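Local coordinates for protein Non-atp dependent l-selective hydantoinase (Arthrobacter aurescens, PDB 1GKR) that hydrolyses the cyclic amide ring of 5-substituted hydantoins, preferring aryl over alkyl derivatives, as a homotetrameric enzyme with two zinc ions per subunit, at residues M93-P98 and P155-A160; G177-V182 and G232-V237. All coordinates share one frame; numbering follows the deposited sequence.

Interaction 1. Residues M93-P98 and P155-A160; sequences MPITFP and PGMFDA
Ile-95 meets Phe-158 end-on: its terminal methyl CD1 sits over one face of the aromatic ring in a CH-pi contact, 3.4 Å from the Phe-158 ring centroid and 17° off the ring normal. The methyl is displaced toward the CG side of the ring, and the two side chains cross at about a right angle. At the far end of the same ring Pro-94 adds its CG, 3.8 Å from Phe-158 CE1, while Pro-94 O approaches that CE1 obliquely. The other branch of Ile-95 serves a second partner. CG2, anti to the backbone N while CG1 lies beside it (chi1 -46°), reaches Met-157 CE at 4.0 Å. Met-157 reaches toward 93-98 with its chain bent at chi3, and its CG lies 3.6 Å from Thr-96 O while SD lies beside Phe-97 CB. Both segments are irregular loops of the amidohydrolase TIM-barrel fold. Residues 93-98 follow strand 87-92, whereas the loop holding 155-160 runs on into helix 163-176; apolar side chains join them at the metal-bearing end of the barrel. Replacing Phe-158 with an alanine would probably leave Ile-95 CD1 without its aromatic seat and open a gap beside Pro-94. Behind the first shell, Met-149 packs on Phe-158, and Ile-95 leans on His-62, a ligand of the first zinc, with a zinc ion about 6 Å from the isoleucine side chain. The CB of Thr-96 points away from 155-160, and its OG1 hydrogen-bonds Ile-64 O.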
ATOM      1  N   MET A  93      25.542   8.339  24.755  1.00 10.52           N
ATOM      2  CA  MET A  93      24.540   7.321  25.047  1.00 12.25           C
ATOM      3  C   MET A  93      24.712   6.941  26.522  1.00 13.77           C
ATOM      4  O   MET A  93      25.731   7.258  27.139  1.00 13.76           O
ATOM      5  CB  MET A  93      24.742   6.101  24.155  1.00 13.70           C
ATOM      6  CG  MET A  93      24.642   6.400  22.675  1.00 17.02           C
ATOM      7  SD  MET A  93      22.993   6.189  21.942  1.00 25.02           S
ATOM      8  CE  MET A  93      21.946   6.433  23.349  1.00 24.85           C
ATOM      9  N   PRO A  94      23.733   6.235  27.104  1.00 13.36           N
ATOM     10  CA  PRO A  94      23.874   5.883  28.513  1.00 12.96           C
ATOM     11  C   PRO A  94      24.409   4.494  28.773  1.00 14.23           C
ATOM     12  O   PRO A  94      24.202   3.959  29.852  1.00 15.53           O
ATOM     13  CB  PRO A  94      22.456   6.042  29.017  1.00 11.72           C
ATOM     14  CG  PRO A  94      21.677   5.420  27.888  1.00  9.63           C
ATOM     15  CD  PRO A  94      22.394   5.865  26.614  1.00 11.35           C
ATOM     16  N   ILE A  95      25.079   3.902  27.792  1.00 15.79           N
ATOM     17  CA  ILE A  95      25.627   2.561  27.973  1.00 17.34           C
ATOM     18  C   ILE A  95      27.021   2.713  28.553  1.00 18.47           C
ATOM     19  O   ILE A  95      27.973   3.016  27.830  1.00 20.05           O
ATOM     20  CB  ILE A  95      25.805   1.794  26.651  1.00 17.48           C
ATOM     21  CG1 ILE A  95      24.564   1.916  25.766  1.00 18.75           C
ATOM     22  CG2 ILE A  95      26.128   0.349  26.960  1.00 15.91           C
ATOM     23  CD1 ILE A  95      23.451   1.008  26.112  1.00 20.55           C
ATOM     24  N   THR A  96      27.143   2.500  29.852  1.00 17.75           N
ATOM     25  CA  THR A  96      28.430   2.617  30.519  1.00 20.44           C
ATOM     26  C   THR A  96      28.253   2.041  31.908  1.00 21.01           C
ATOM     27  O   THR A  96      27.189   1.524  32.225  1.00 18.80           O
ATOM     28  CB  THR A  96      28.887   4.117  30.613  1.00 19.80           C
ATOM     29  OG1 THR A  96      30.118   4.193  31.331  1.00 19.66           O
ATOM     30  CG2 THR A  96      27.861   4.967  31.329  1.00 14.49           C
ATOM     31  N   PHE A  97      29.298   2.090  32.727  1.00 23.64           N
ATOM     32  CA  PHE A  97      29.152   1.605  34.085  1.00 23.78           C
ATOM     33  C   PHE A  97      29.711   2.614  35.057  1.00 23.03           C
ATOM     34  O   PHE A  97      30.863   3.034  34.932  1.00 24.20           O
ATOM     35  CB  PHE A  97      29.850   0.278  34.322  1.00 26.68           C
ATOM     36  CG  PHE A  97      29.479  -0.337  35.640  1.00 33.90           C
ATOM     37  CD1 PHE A  97      28.307  -1.085  35.767  1.00 37.53           C
ATOM     38  CD2 PHE A  97      30.245  -0.094  36.780  1.00 36.69           C
ATOM     39  CE1 PHE A  97      27.898  -1.578  37.016  1.00 36.89           C
ATOM     40  CE2 PHE A  97      29.850  -0.578  38.031  1.00 36.11           C
ATOM     41  CZ  PHE A  97      28.673  -1.321  38.149  1.00 38.25           C
ATOM     42  N   PRO A  98      28.889   3.041  36.025  1.00 21.47           N
ATOM     43  CA  PRO A  98      27.508   2.572  36.159  1.00 20.27           C
ATOM     44  C   PRO A  98      26.621   3.077  35.016  1.00 19.79           C
ATOM     45  O   PRO A  98      26.900   4.108  34.404  1.00 19.98           O
ATOM     46  CB  PRO A  98      27.091   3.139  37.507  1.00 19.12           C
ATOM     47  CG  PRO A  98      27.833   4.430  37.552  1.00 20.71           C
ATOM     48  CD  PRO A  98      29.204   4.051  37.048  1.00 19.53           C
ATOM     49  N   PRO A 155      24.663  -7.518  28.477  1.00 76.30           N
ATOM     50  CA  PRO A 155      23.755  -8.020  29.517  1.00 75.95           C
ATOM     51  C   PRO A 155      24.283  -7.747  30.929  1.00 75.01           C
ATOM     52  O   PRO A 155      25.496  -7.795  31.169  1.00 74.29           O
ATOM     53  CB  PRO A 155      23.660  -9.510  29.196  1.00 75.52           C
ATOM     54  CG  PRO A 155      23.768  -9.523  27.699  1.00 75.52           C
ATOM     55  CD  PRO A 155      24.911  -8.556  27.458  1.00 76.36           C
ATOM     56  N   GLY A 156      23.359  -7.458  31.850  1.00 73.32           N
ATOM     57  CA  GLY A 156      23.721  -7.149  33.226  1.00 70.43           C
ATOM     58  C   GLY A 156      23.923  -5.649  33.412  1.00 68.14           C
ATOM     59  O   GLY A 156      23.381  -5.039  34.341  1.00 68.74           O
ATOM     60  N   MET A 157      24.712  -5.063  32.513  1.00 64.00           N
ATOM     61  CA  MET A 157      25.013  -3.636  32.509  1.00 58.81           C
ATOM     62  C   MET A 157      23.818  -2.854  31.918  1.00 54.95           C
ATOM     63  O   MET A 157      23.226  -2.005  32.590  1.00 55.06           O
ATOM     64  CB  MET A 157      26.290  -3.409  31.693  1.00 59.06           C
ATOM     65  CG  MET A 157      26.770  -1.982  31.625  1.00 60.04           C
ATOM     66  SD  MET A 157      28.526  -1.936  31.219  1.00 62.88           S
ATOM     67  CE  MET A 157      28.496  -1.673  29.431  1.00 61.82           C
ATOM     68  N   PHE A 158      23.460  -3.145  30.668  1.00 47.85           N
ATOM     69  CA  PHE A 158      22.322  -2.490  30.027  1.00 37.97           C
ATOM     70  C   PHE A 158      21.445  -3.589  29.424  1.00 34.56           C
ATOM     71  O   PHE A 158      21.861  -4.269  28.482  1.00 35.07           O
ATOM     72  CB  PHE A 158      22.799  -1.544  28.928  1.00 32.08           C
ATOM     73  CG  PHE A 158      21.915  -0.348  28.741  1.00 28.26           C
ATOM     74  CD1 PHE A 158      22.128   0.812  29.482  1.00 26.35           C
ATOM     75  CD2 PHE A 158      20.852  -0.381  27.846  1.00 24.40           C
ATOM     76  CE1 PHE A 158      21.295   1.921  29.335  1.00 23.02           C
ATOM     77  CE2 PHE A 158      20.013   0.725  27.695  1.00 22.08           C
ATOM     78  CZ  PHE A 158      20.238   1.878  28.443  1.00 19.74           C
ATOM     79  N   ASP A 159      20.235  -3.767  29.952  1.00 31.58           N
ATOM     80  CA  ASP A 159      19.360  -4.831  29.447  1.00 30.78           C
ATOM     81  C   ASP A 159      18.322  -4.405  28.430  1.00 26.52           C
ATOM     82  O   ASP A 159      17.907  -3.245  28.375  1.00 24.53           O
ATOM     83  CB  ASP A 159      18.610  -5.521  30.589  1.00 36.31           C
ATOM     84  CG  ASP A 159      19.470  -5.753  31.800  1.00 40.03           C
ATOM     85  OD1 ASP A 159      19.627  -4.807  32.611  1.00 43.89           O
ATOM     86  OD2 ASP A 159      19.992  -6.879  31.927  1.00 41.56           O
ATOM     87  N   ALA A 160      17.891  -5.369  27.630  1.00 20.08           N
ATOM     88  CA  ALA A 160      16.872  -5.104  26.639  1.00 18.06           C
ATOM     89  C   ALA A 160      15.526  -5.074  27.363  1.00 17.55           C
ATOM     90  O   ALA A 160      15.379  -5.647  28.444  1.00 18.34           O
ATOM     91  CB  ALA A 160      16.878  -6.189  25.596  1.00 13.71           C
TER

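Interaction 2. Residues G177-V182 and G232-V237; sequences GSVIVV and GCRLIV
At Ile-180 a chi1 of 177° sets CG1 opposite the backbone N and leaves CG2 between N and the carbonyl carbon, where that methyl meets Cys-233 SG at 3.9 Å and also touches Leu-235 CD1. Leu-235, extended at chi1 (165°), brings the same CD1 against Val-182 CG1, the two side chains crossing at about a right angle. On the other face of the sheet Val-181 and Ile-236 lie side by side, CG1 of the valine 3.8 Å from CB of the isoleucine. Val-179 CG1 touches Ile-236 CD1, while its CG2 meets the aliphatic CD of Arg-234 and lies at the edge of the guanidinium, whose NH1 forms a salt bridge with Asp-258. These are neighbouring parallel strands of the TIM barrel, linked through helices, and the backbone sets their register: Ile-180 N donates to Arg-234 O at 3.1 Å, and Ile-180 O accepts from Ile-236 N at 3.0 Å. The bond from Val-182 N to Ile-236 O is weak, at 3.3 Å. A water donates to Ser-178 O and accepts from Arg-234 N. Helix 163-176 packs on Ile-180 and Cys-233, helix 357-372 on Val-179 and Ile-236. Just upstream, Gly-177 closes helix 163-176 in a Schellman motif.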
ATOM      1  N   GLY A 177       7.415  14.673  26.545  1.00 22.53           N
ATOM      2  CA  GLY A 177       7.696  15.403  25.324  1.00 21.60           C
ATOM      3  C   GLY A 177       9.168  15.273  24.989  1.00 21.89           C
ATOM      4  O   GLY A 177       9.782  16.189  24.436  1.00 25.61           O
ATOM      5  N   SER A 178       9.739  14.125  25.335  1.00 19.22           N
ATOM      6  CA  SER A 178      11.142  13.871  25.094  1.00 18.57           C
ATOM      7  C   SER A 178      11.297  13.106  23.791  1.00 19.75           C
ATOM      8  O   SER A 178      10.411  13.132  22.943  1.00 22.67           O
ATOM      9  CB  SER A 178      11.718  13.064  26.258  1.00 18.02           C
ATOM     10  OG  SER A 178      13.112  12.850  26.102  1.00 20.56           O
ATOM     11  N   VAL A 179      12.430  12.429  23.636  1.00 17.93           N
ATOM     12  CA  VAL A 179      12.711  11.634  22.446  1.00 13.98           C
ATOM     13  C   VAL A 179      13.181  10.269  22.922  1.00 12.98           C
ATOM     14  O   VAL A 179      13.875  10.178  23.925  1.00 15.97           O
ATOM     15  CB  VAL A 179      13.865  12.255  21.617  1.00 12.70           C
ATOM     16  CG1 VAL A 179      14.116  11.437  20.358  1.00  7.94           C
ATOM     17  CG2 VAL A 179      13.542  13.675  21.280  1.00 13.11           C
ATOM     18  N   ILE A 180      12.792   9.212  22.221  1.00 10.54           N
ATOM     19  CA  ILE A 180      13.249   7.876  22.567  1.00  9.14           C
ATOM     20  C   ILE A 180      13.906   7.305  21.308  1.00 11.24           C
ATOM     21  O   ILE A 180      13.354   7.401  20.209  1.00 14.12           O
ATOM     22  CB  ILE A 180      12.093   6.947  22.993  1.00  7.89           C
ATOM     23  CG1 ILE A 180      12.627   5.541  23.259  1.00  6.80           C
ATOM     24  CG2 ILE A 180      11.049   6.875  21.915  1.00  7.98           C
ATOM     25  CD1 ILE A 180      13.530   5.459  24.472  1.00  6.03           C
ATOM     26  N   VAL A 181      15.105   6.760  21.452  1.00  8.07           N
ATOM     27  CA  VAL A 181      15.775   6.158  20.315  1.00  4.90           C
ATOM     28  C   VAL A 181      15.908   4.704  20.725  1.00  5.97           C
ATOM     29  O   VAL A 181      16.027   4.410  21.911  1.00  7.26           O
ATOM     30  CB  VAL A 181      17.178   6.791  20.060  1.00  4.59           C
ATOM     31  CG1 VAL A 181      17.050   8.280  19.941  1.00  2.55           C
ATOM     32  CG2 VAL A 181      18.145   6.452  21.166  1.00  2.26           C
ATOM     33  N   VAL A 182      15.867   3.785  19.772  1.00  7.10           N
ATOM     34  CA  VAL A 182      15.987   2.376  20.125  1.00  7.68           C
ATOM     35  C   VAL A 182      16.921   1.655  19.182  1.00  8.71           C
ATOM     36  O   VAL A 182      17.164   2.105  18.065  1.00  9.67           O
ATOM     37  CB  VAL A 182      14.622   1.628  20.058  1.00  3.12           C
ATOM     38  CG1 VAL A 182      13.564   2.401  20.770  1.00  5.51           C
ATOM     39  CG2 VAL A 182      14.223   1.412  18.639  1.00  3.63           C
ATOM     40  N   GLY A 232       2.597   7.616  20.385  1.00 16.50           N
ATOM     41  CA  GLY A 232       2.755   8.985  19.912  1.00 14.89           C
ATOM     42  C   GLY A 232       4.015   9.751  20.289  1.00 16.98           C
ATOM     43  O   GLY A 232       4.086  10.969  20.101  1.00 18.88           O
ATOM     44  N   CYS A 233       5.014   9.053  20.818  1.00 16.58           N
ATOM     45  CA  CYS A 233       6.272   9.681  21.228  1.00 15.26           C
ATOM     46  C   CYS A 233       7.212   9.847  20.043  1.00 14.79           C
ATOM     47  O   CYS A 233       7.161   9.062  19.105  1.00 15.43           O
ATOM     48  CB  CYS A 233       6.961   8.801  22.267  1.00 16.16           C
ATOM     49  SG  CYS A 233       7.207   7.079  21.700  1.00 14.91           S
ATOM     50  N   ARG A 234       8.075  10.861  20.078  1.00 15.23           N
ATOM     51  CA  ARG A 234       9.028  11.046  18.989  1.00 14.22           C
ATOM     52  C   ARG A 234       9.997   9.863  19.083  1.00 14.48           C
ATOM     53  O   ARG A 234      10.587   9.609  20.134  1.00 16.54           O
ATOM     54  CB  ARG A 234       9.795  12.355  19.136  1.00 13.95           C
ATOM     55  CG  ARG A 234      10.269  12.860  17.794  1.00 17.68           C
ATOM     56  CD  ARG A 234      11.425  13.806  17.900  1.00 19.14           C
ATOM     57  NE  ARG A 234      11.074  15.206  18.144  1.00 25.17           N
ATOM     58  CZ  ARG A 234      10.286  15.937  17.365  1.00 25.60           C
ATOM     59  NH1 ARG A 234       9.734  15.403  16.291  1.00 27.48           N
ATOM     60  NH2 ARG A 234      10.097  17.221  17.629  1.00 28.87           N
ATOM     61  N   LEU A 235      10.145   9.136  17.986  1.00 11.69           N
ATOM     62  CA  LEU A 235      10.989   7.960  17.941  1.00  9.34           C
ATOM     63  C   LEU A 235      12.050   8.018  16.852  1.00 11.14           C
ATOM     64  O   LEU A 235      11.762   8.384  15.718  1.00 14.73           O
ATOM     65  CB  LEU A 235      10.110   6.743  17.694  1.00  8.45           C
ATOM     66  CG  LEU A 235      10.854   5.476  17.274  1.00 10.45           C
ATOM     67  CD1 LEU A 235      11.697   5.017  18.436  1.00 13.36           C
ATOM     68  CD2 LEU A 235       9.880   4.377  16.879  1.00  8.33           C
ATOM     69  N   ILE A 236      13.281   7.663  17.182  1.00  8.50           N
ATOM     70  CA  ILE A 236      14.321   7.639  16.166  1.00  7.88           C
ATOM     71  C   ILE A 236      14.879   6.235  16.140  1.00  8.91           C
ATOM     72  O   ILE A 236      15.374   5.771  17.158  1.00 11.71           O
ATOM     73  CB  ILE A 236      15.516   8.539  16.492  1.00  7.51           C
ATOM     74  CG1 ILE A 236      15.102  10.001  16.548  1.00  6.52           C
ATOM     75  CG2 ILE A 236      16.585   8.350  15.421  1.00  7.46           C
ATOM     76  CD1 ILE A 236      16.261  10.923  16.880  1.00  4.92           C
ATOM     77  N   VAL A 237      14.806   5.546  15.011  1.00  6.22           N
ATOM     78  CA  VAL A 237      15.390   4.215  14.960  1.00  6.17           C
ATOM     79  C   VAL A 237      16.869   4.401  14.622  1.00  9.20           C
ATOM     80  O   VAL A 237      17.216   4.933  13.568  1.00 10.82           O
ATOM     81  CB  VAL A 237      14.723   3.339  13.902  1.00  6.94           C
ATOM     82  CG1 VAL A 237      15.409   1.976  13.846  1.00  1.90           C
ATOM     83  CG2 VAL A 237      13.241   3.190  14.232  1.00  3.81           C
TER
HETATM   84  O   HOH W   1       7.518  12.296  22.280  1.00 21.97           O

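Overall arrangement
Interaction 1 closes before interaction 2 opens along the chain, and their centres lie 19 Å apart, with nearest atoms about 4 Å from each other but not touching. Helix 163-176 connects them in sequence, running from the 155-160 loop to strand 179-182. The pair illustrates two levels of a TIM-barrel hydrolase: interaction 2 joins barrel strands, whereas interaction 1 joins loops at the metal-bearing end. Both lie near the dinuclear zinc centre, the Val-181 side chain about 8 Å from a zinc ion. Strand 179-182 is followed at once by His-183, and strand 234-237 two residues on by His-239, both ligands of the second zinc. Tyr-124 touches Met-93, at the start of segment 93-98, and Val-181 of interaction 2.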